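Peptide chain release factor subunit 1 (Aeropyrum pernix, PDB 3AGK) probably directs the termination of translation, ending nascent peptide synthesis when the stop codons UAA, UAG and UGA are reached. Local coordinates at residues A266-E271 with Q277-A282; D281-M286 with E347-A352. One frame throughout, in Å; residues are numbered along the deposited sequence.

Overall arrangement
Contacts 1 and 2 lie on consecutive turns of helix 277-294, share Asp281 and Ala282, and have centres about 11 Å apart. Both are largely buried, with the first running out to solvent at Glu271. They show how one helix changes its chemistry with its partner. In contact 1 its first turns meet the end of helix 259-269, where main-chain carbonyls are at hand, so an arginine joins the apolar packing. Contact 2, against the loop before helix 352-359, is packing without a hydrogen bond and buries less surface (201 against 316 Å²). The two meet where Met268 touches Val283 and Tyr279 touches Leu349.

Contact 1. Residues A266-E271 with Q277-A282; sequences AVMKAE and QMYRDA
Val267 and Tyr279 make the tight end of this contact, crossing at about a right angle with Val267 CG1 3.4 Å from Tyr279 CD1. Met268 joins them: its CB starts away from the helix of Tyr279, but bends at chi2 and chi3 (-57° and -62°) fold the chain back. Its SD stands 5.1 Å from the centroid of the Tyr279 ring, an oblique Met-aromatic contact, and 3.8 Å from Arg280 CG, past which the methionine slides in the opposite direction.

Beyond this apolar patch Arg280 reaches the unwinding end of helix 259-269. Its CD passes 3.6 Å from Met268 O, and NH2 gives a 2.9 Å hydrogen bond to Ala270 O, bent to 159° and close to the guanidinium plane, though it meets the carbonyl from above its plane. Ala270 centres an inverse gamma turn, and NH2 is also bonded to Val273 O, so one nitrogen ties down two loop carbonyls; NE is buried without a partner. A leucine in place of Arg280 would probably leave the Ala270 and Val273 carbonyls without this donor and the loop freer to shift.

The solvent side is looser. The nearest side-chain atom of Glu271 is CG, 3.9 Å from Arg280 NE, while OE1 stays 5.6 Å from that nitrogen, too far for a salt bridge.

The contact packs the end of helix 259-269, in eRF1 domain 2, against the start of helix 277-294, which leads into domain 3. Val267 packs on Ile145 of strand 142-149 and Ala270 on Ile223 of strand 219-226, while Tyr279 touches Leu349 before helix 352-359.

Contact 2. Residues D281-M286 with E347-A352; sequences DAVNAM and ESLAEA
Glu351 brings the only flat side-chain group among the touching residues, yet neither face nor edge of its carboxylate is met by the helical segment 281-286. What touches is its aliphatic base: Met286 SD lies 4.1 Å from Glu351 CB, the two side chains sliding past each other in opposite directions. With CG anti to the carbonyl carbon (chi1 -55°), the glutamate chain leaves CB beside its own backbone N; the position of the carboxylate beyond is doubtful in the model, and OE1 forms a long, weak ion pair with Lys264 of helix 259-269.

The rest of the contact is apolar: Leu349 packs on two residues from successive turns of the helix. It points toward the helix and presents both branches of its fork. CD2 meets Val283 CG2 at 4.1 Å, whereas CD1 approaches Met286 CG more loosely, at 4.4 Å. Val283 and Met286 are three residues apart, hence on neighbouring turns of one helix flank.

No hydrogen bond crosses the gap, so the fit rests on burial of apolar surface. On the loop side the backbone is shaped by a type I beta turn from Leu349 to Ala352, closed by the 2.9 Å bond from Ala352 N to Leu349 O; it brings Leu349 and Glu351 to the same helix.

Within eRF1 domain 3 the loop carries the chain from strand 341-345 into helix 352-359. Helix 277-294 lies against the mixed sheet, with Ala282 and Ala285 on Ile343, Met286 on Val345 and Ala285 also on Leu320 of strand 316-322, while Val283 reaches back to Met268 of helix 259-269.

Contact 1. Residues A266-E271 with Q277-A282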
ATOM      1  N   ALA A 266      14.750  -7.087 -10.087  1.00 37.73           N
ATOM      2  CA  ALA A 266      15.599  -6.352  -9.154  1.00 40.81           C
ATOM      3  C   ALA A 266      15.338  -6.772  -7.707  1.00 47.85           C
ATOM      4  O   ALA A 266      16.263  -6.915  -6.902  1.00 43.36           O
ATOM      5  CB  ALA A 266      15.384  -4.878  -9.308  1.00 32.62           C
ATOM      6  N   VAL A 267      14.065  -6.945  -7.378  1.00 46.94           N
ATOM      7  CA  VAL A 267      13.687  -7.379  -6.045  1.00 44.01           C
ATOM      8  C   VAL A 267      14.180  -8.809  -5.755  1.00 44.27           C
ATOM      9  O   VAL A 267      14.734  -9.083  -4.690  1.00 43.66           O
ATOM     10  CB  VAL A 267      12.154  -7.224  -5.824  1.00 42.76           C
ATOM     11  CG1 VAL A 267      11.730  -7.823  -4.487  1.00 41.77           C
ATOM     12  CG2 VAL A 267      11.765  -5.734  -5.898  1.00 37.16           C
ATOM     13  N   MET A 268      13.996  -9.717  -6.703  1.00 37.86           N
ATOM     14  CA  MET A 268      14.493 -11.065  -6.500  1.00 47.88           C
ATOM     15  C   MET A 268      16.010 -11.083  -6.335  1.00 53.20           C
ATOM     16  O   MET A 268      16.539 -11.928  -5.634  1.00 55.35           O
ATOM     17  CB  MET A 268      14.070 -12.010  -7.631  1.00 42.83           C
ATOM     18  CG  MET A 268      12.557 -12.138  -7.798  1.00 50.90           C
ATOM     19  SD  MET A 268      11.692 -12.687  -6.293  1.00 55.73           S
ATOM     20  CE  MET A 268      12.398 -14.330  -6.014  1.00 58.47           C
ATOM     21  N   LYS A 269      16.718 -10.163  -6.982  1.00 57.69           N
ATOM     22  CA  LYS A 269      18.178 -10.242  -6.981  1.00 52.13           C
ATOM     23  C   LYS A 269      18.805  -9.431  -5.874  1.00 55.70           C
ATOM     24  O   LYS A 269      19.989  -9.589  -5.590  1.00 54.39           O
ATOM     25  CB  LYS A 269      18.755  -9.827  -8.331  1.00 47.24           C
ATOM     26  CG  LYS A 269      18.556 -10.870  -9.393  1.00 52.73           C
ATOM     27  CD  LYS A 269      19.063 -10.413 -10.739  1.00 64.46           C
ATOM     28  CE  LYS A 269      20.575 -10.440 -10.815  1.00 67.75           C
ATOM     29  NZ  LYS A 269      21.008 -10.535 -12.246  1.00 70.04           N
ATOM     30  N   ALA A 270      18.016  -8.561  -5.252  1.00 57.44           N
ATOM     31  CA  ALA A 270      18.510  -7.730  -4.153  1.00 60.05           C
ATOM     32  C   ALA A 270      18.539  -8.539  -2.850  1.00 54.03           C
ATOM     33  O   ALA A 270      17.910  -8.187  -1.850  1.00 55.62           O
ATOM     34  CB  ALA A 270      17.650  -6.486  -3.997  1.00 56.90           C
ATOM     35  N   GLU A 271      19.284  -9.626  -2.862  1.00 52.71           N
ATOM     36  CA  GLU A 271      19.213 -10.567  -1.750  1.00 72.97           C
ATOM     37  C   GLU A 271      19.643  -9.979  -0.397  1.00 76.18           C
ATOM     38  O   GLU A 271      19.302 -10.515   0.660  1.00 72.26           O
ATOM     39  CB  GLU A 271      19.956 -11.860  -2.098  1.00 86.67           C
ATOM     40  CG  GLU A 271      19.078 -12.828  -2.892  1.00 96.87           C
ATOM     41  CD  GLU A 271      19.770 -13.437  -4.100  1.00100.22           C
ATOM     42  OE1 GLU A 271      19.526 -14.634  -4.372  1.00104.64           O
ATOM     43  OE2 GLU A 271      20.543 -12.724  -4.779  1.00 95.42           O
ATOM     44  N   GLN A 277      12.259  -9.741   1.633  1.00 52.50           N
ATOM     45  CA  GLN A 277      12.163 -11.194   1.832  1.00 50.67           C
ATOM     46  C   GLN A 277      10.731 -11.721   1.693  1.00 51.43           C
ATOM     47  O   GLN A 277      10.490 -12.806   1.140  1.00 48.65           O
ATOM     48  CB  GLN A 277      12.763 -11.615   3.181  1.00 53.47           C
ATOM     49  CG  GLN A 277      13.057 -13.110   3.264  1.00 56.20           C
ATOM     50  CD  GLN A 277      13.964 -13.569   2.130  1.00 59.04           C
ATOM     51  OE1 GLN A 277      15.032 -12.997   1.901  1.00 52.94           O
ATOM     52  NE2 GLN A 277      13.531 -14.587   1.403  1.00 56.35           N
ATOM     53  N   MET A 278       9.773 -10.949   2.188  1.00 42.92           N
ATOM     54  CA  MET A 278       8.397 -11.386   2.121  1.00 38.09           C
ATOM     55  C   MET A 278       7.951 -11.592   0.666  1.00 46.92           C
ATOM     56  O   MET A 278       7.254 -12.558   0.349  1.00 47.12           O
ATOM     57  CB  MET A 278       7.501 -10.396   2.842  1.00 52.81           C
ATOM     58  CG  MET A 278       6.073 -10.842   2.955  1.00 54.96           C
ATOM     59  SD  MET A 278       5.103  -9.714   3.977  1.00 67.05           S
ATOM     60  CE  MET A 278       3.497  -9.914   3.221  1.00 53.69           C
ATOM     61  N   TYR A 279       8.388 -10.695  -0.214  1.00 44.66           N
ATOM     62  CA  TYR A 279       8.092 -10.789  -1.640  1.00 38.89           C
ATOM     63  C   TYR A 279       8.827 -11.971  -2.278  1.00 42.30           C
ATOM     64  O   TYR A 279       8.235 -12.739  -3.037  1.00 38.52           O
ATOM     65  CB  TYR A 279       8.461  -9.470  -2.360  1.00 44.40           C
ATOM     66  CG  TYR A 279       8.115  -9.499  -3.831  1.00 43.75           C
ATOM     67  CD1 TYR A 279       9.042  -9.922  -4.767  1.00 46.00           C
ATOM     68  CD2 TYR A 279       6.844  -9.176  -4.267  1.00 39.86           C
ATOM     69  CE1 TYR A 279       8.733  -9.978  -6.108  1.00 51.30           C
ATOM     70  CE2 TYR A 279       6.517  -9.238  -5.612  1.00 51.71           C
ATOM     71  CZ  TYR A 279       7.473  -9.644  -6.531  1.00 51.84           C
ATOM     72  OH  TYR A 279       7.169  -9.719  -7.879  1.00 52.98           O
ATOM     73  N   ARG A 280      10.117 -12.112  -1.984  1.00 36.86           N
ATOM     74  CA  ARG A 280      10.862 -13.254  -2.495  1.00 46.15           C
ATOM     75  C   ARG A 280      10.219 -14.574  -2.020  1.00 47.43           C
ATOM     76  O   ARG A 280      10.143 -15.545  -2.772  1.00 45.91           O
ATOM     77  CB  ARG A 280      12.329 -13.205  -2.064  1.00 47.57           C
ATOM     78  CG  ARG A 280      13.234 -12.232  -2.842  1.00 51.07           C
ATOM     79  CD  ARG A 280      14.714 -12.597  -2.604  1.00 52.89           C
ATOM     80  NE  ARG A 280      15.486 -11.488  -2.065  1.00 73.83           N
ATOM     81  CZ  ARG A 280      15.351 -11.013  -0.834  1.00 78.96           C
ATOM     82  NH1 ARG A 280      14.456 -11.546  -0.023  1.00 84.53           N
ATOM     83  NH2 ARG A 280      16.095  -9.999  -0.418  1.00 77.87           N
ATOM     84  N   ASP A 281       9.743 -14.605  -0.780  1.00 48.26           N
ATOM     85  CA  ASP A 281       9.098 -15.818  -0.270  1.00 41.16           C
ATOM     86  C   ASP A 281       7.873 -16.184  -1.091  1.00 43.09           C
ATOM     87  O   ASP A 281       7.686 -17.344  -1.461  1.00 42.90           O
ATOM     88  CB  ASP A 281       8.728 -15.657   1.201  1.00 49.97           C
ATOM     89  CG  ASP A 281       9.947 -15.656   2.114  1.00 53.97           C
ATOM     90  OD1 ASP A 281      11.049 -16.092   1.678  1.00 46.72           O
ATOM     91  OD2 ASP A 281       9.799 -15.211   3.270  1.00 55.54           O
ATOM     92  N   ALA A 282       7.054 -15.180  -1.407  1.00 41.70           N
ATOM     93  CA  ALA A 282       5.843 -15.421  -2.175  1.00 40.81           C
ATOM     94  C   ALA A 282       6.201 -15.923  -3.572  1.00 48.54           C
ATOM     95  O   ALA A 282       5.636 -16.902  -4.046  1.00 49.97           O
ATOM     96  CB  ALA A 282       4.987 -14.157  -2.248  1.00 35.61           C
TER

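Contact 2. Residues D281-M286 with E347-A352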
ATOM      1  N   ASP A 281       9.743 -14.605  -0.780  1.00 48.26           N
ATOM      2  CA  ASP A 281       9.098 -15.818  -0.270  1.00 41.16           C
ATOM      3  C   ASP A 281       7.873 -16.184  -1.091  1.00 43.09           C
ATOM      4  O   ASP A 281       7.686 -17.344  -1.461  1.00 42.90           O
ATOM      5  CB  ASP A 281       8.728 -15.657   1.201  1.00 49.97           C
ATOM      6  CG  ASP A 281       9.947 -15.656   2.114  1.00 53.97           C
ATOM      7  OD1 ASP A 281      11.049 -16.092   1.678  1.00 46.72           O
ATOM      8  OD2 ASP A 281       9.799 -15.211   3.270  1.00 55.54           O
ATOM      9  N   ALA A 282       7.054 -15.180  -1.407  1.00 41.70           N
ATOM     10  CA  ALA A 282       5.843 -15.421  -2.175  1.00 40.81           C
ATOM     11  C   ALA A 282       6.201 -15.923  -3.572  1.00 48.54           C
ATOM     12  O   ALA A 282       5.636 -16.902  -4.046  1.00 49.97           O
ATOM     13  CB  ALA A 282       4.987 -14.157  -2.248  1.00 35.61           C
ATOM     14  N   VAL A 283       7.159 -15.260  -4.217  1.00 46.49           N
ATOM     15  CA  VAL A 283       7.608 -15.666  -5.542  1.00 47.08           C
ATOM     16  C   VAL A 283       8.244 -17.060  -5.520  1.00 45.05           C
ATOM     17  O   VAL A 283       7.913 -17.922  -6.340  1.00 46.71           O
ATOM     18  CB  VAL A 283       8.618 -14.646  -6.151  1.00 50.37           C
ATOM     19  CG1 VAL A 283       9.303 -15.236  -7.366  1.00 46.11           C
ATOM     20  CG2 VAL A 283       7.919 -13.330  -6.526  1.00 50.02           C
ATOM     21  N   ASN A 284       9.170 -17.291  -4.594  1.00 37.62           N
ATOM     22  CA  ASN A 284       9.781 -18.615  -4.508  1.00 42.98           C
ATOM     23  C   ASN A 284       8.759 -19.723  -4.258  1.00 49.44           C
ATOM     24  O   ASN A 284       8.881 -20.818  -4.809  1.00 53.63           O
ATOM     25  CB  ASN A 284      10.874 -18.645  -3.454  1.00 48.60           C
ATOM     26  CG  ASN A 284      12.057 -17.811  -3.846  1.00 53.51           C
ATOM     27  OD1 ASN A 284      12.294 -17.575  -5.035  1.00 51.52           O
ATOM     28  ND2 ASN A 284      12.800 -17.344  -2.857  1.00 52.27           N
ATOM     29  N   ALA A 285       7.740 -19.433  -3.455  1.00 48.98           N
ATOM     30  CA  ALA A 285       6.724 -20.433  -3.163  1.00 44.54           C
ATOM     31  C   ALA A 285       5.962 -20.781  -4.439  1.00 49.71           C
ATOM     32  O   ALA A 285       5.771 -21.960  -4.755  1.00 52.99           O
ATOM     33  CB  ALA A 285       5.779 -19.952  -2.069  1.00 44.63           C
ATOM     34  N   MET A 286       5.540 -19.757  -5.176  1.00 48.24           N
ATOM     35  CA  MET A 286       4.841 -19.960  -6.452  1.00 48.45           C
ATOM     36  C   MET A 286       5.644 -20.800  -7.447  1.00 49.22           C
ATOM     37  O   MET A 286       5.112 -21.698  -8.096  1.00 43.27           O
ATOM     38  CB  MET A 286       4.499 -18.623  -7.092  1.00 51.42           C
ATOM     39  CG  MET A 286       3.055 -18.247  -6.958  1.00 67.60           C
ATOM     40  SD  MET A 286       1.901 -19.344  -7.814  1.00 56.07           S
ATOM     41  CE  MET A 286       0.475 -18.945  -6.834  1.00 65.97           C
ATOM     42  N   GLU A 347      -2.962 -10.291  -5.582  1.00 57.27           N
ATOM     43  CA  GLU A 347      -3.589 -10.210  -6.896  1.00 66.31           C
ATOM     44  C   GLU A 347      -2.598  -9.705  -7.947  1.00 66.66           C
ATOM     45  O   GLU A 347      -2.738  -9.991  -9.142  1.00 65.56           O
ATOM     46  CB  GLU A 347      -4.794  -9.273  -6.814  1.00 76.74           C
ATOM     47  CG  GLU A 347      -5.807  -9.423  -7.927  1.00 91.31           C
ATOM     48  CD  GLU A 347      -6.543  -8.122  -8.205  1.00101.62           C
ATOM     49  OE1 GLU A 347      -5.891  -7.056  -8.165  1.00104.12           O
ATOM     50  OE2 GLU A 347      -7.766  -8.163  -8.466  1.00105.82           O
ATOM     51  N   SER A 348      -1.594  -8.958  -7.488  1.00 62.56           N
ATOM     52  CA  SER A 348      -0.591  -8.343  -8.364  1.00 55.33           C
ATOM     53  C   SER A 348       0.567  -9.275  -8.726  1.00 54.03           C
ATOM     54  O   SER A 348       1.387  -8.967  -9.594  1.00 56.86           O
ATOM     55  CB  SER A 348      -0.042  -7.072  -7.718  1.00 53.94           C
ATOM     56  OG  SER A 348       0.252  -7.278  -6.348  1.00 57.41           O
ATOM     57  N   LEU A 349       0.650 -10.408  -8.040  1.00 51.66           N
ATOM     58  CA  LEU A 349       1.673 -11.389  -8.356  1.00 55.97           C
ATOM     59  C   LEU A 349       1.462 -11.880  -9.792  1.00 60.00           C
ATOM     60  O   LEU A 349       0.320 -12.062 -10.242  1.00 61.50           O
ATOM     61  CB  LEU A 349       1.603 -12.535  -7.350  1.00 55.97           C
ATOM     62  CG  LEU A 349       2.897 -13.225  -6.934  1.00 59.51           C
ATOM     63  CD1 LEU A 349       3.425 -14.012  -8.097  1.00 71.06           C
ATOM     64  CD2 LEU A 349       3.938 -12.220  -6.414  1.00 51.11           C
ATOM     65  N   ALA A 350       2.554 -12.077 -10.519  1.00 58.00           N
ATOM     66  CA  ALA A 350       2.454 -12.387 -11.946  1.00 68.72           C
ATOM     67  C   ALA A 350       1.545 -13.590 -12.239  1.00 71.16           C
ATOM     68  O   ALA A 350       0.687 -13.531 -13.128  1.00 72.27           O
ATOM     69  CB  ALA A 350       3.836 -12.610 -12.534  1.00 71.81           C
ATOM     70  N   GLU A 351       1.740 -14.677 -11.490  1.00 55.82           N
ATOM     71  CA  GLU A 351       0.966 -15.891 -11.689  1.00 55.41           C
ATOM     72  C   GLU A 351      -0.345 -15.860 -10.921  1.00 58.24           C
ATOM     73  O   GLU A 351      -1.080 -16.846 -10.934  1.00 60.51           O
ATOM     74  CB  GLU A 351       1.753 -17.131 -11.250  1.00 56.07           C
ATOM     75  CG  GLU A 351       3.116 -17.287 -11.890  1.00 67.90           C
ATOM     76  CD  GLU A 351       4.171 -16.396 -11.241  1.00 79.55           C
ATOM     77  OE1 GLU A 351       5.377 -16.682 -11.403  1.00 89.29           O
ATOM     78  OE2 GLU A 351       3.797 -15.417 -10.560  1.00 76.01           O
ATOM     79  N   ALA A 352      -0.647 -14.744 -10.258  1.00 50.72           N
ATOM     80  CA  ALA A 352      -1.804 -14.726  -9.365  1.00 52.63           C
ATOM     81  C   ALA A 352      -3.096 -15.111 -10.073  1.00 54.09           C
ATOM     82  O   ALA A 352      -3.852 -15.948  -9.573  1.00 50.42           O
ATOM     83  CB  ALA A 352      -1.962 -13.400  -8.673  1.00 48.79           C
TER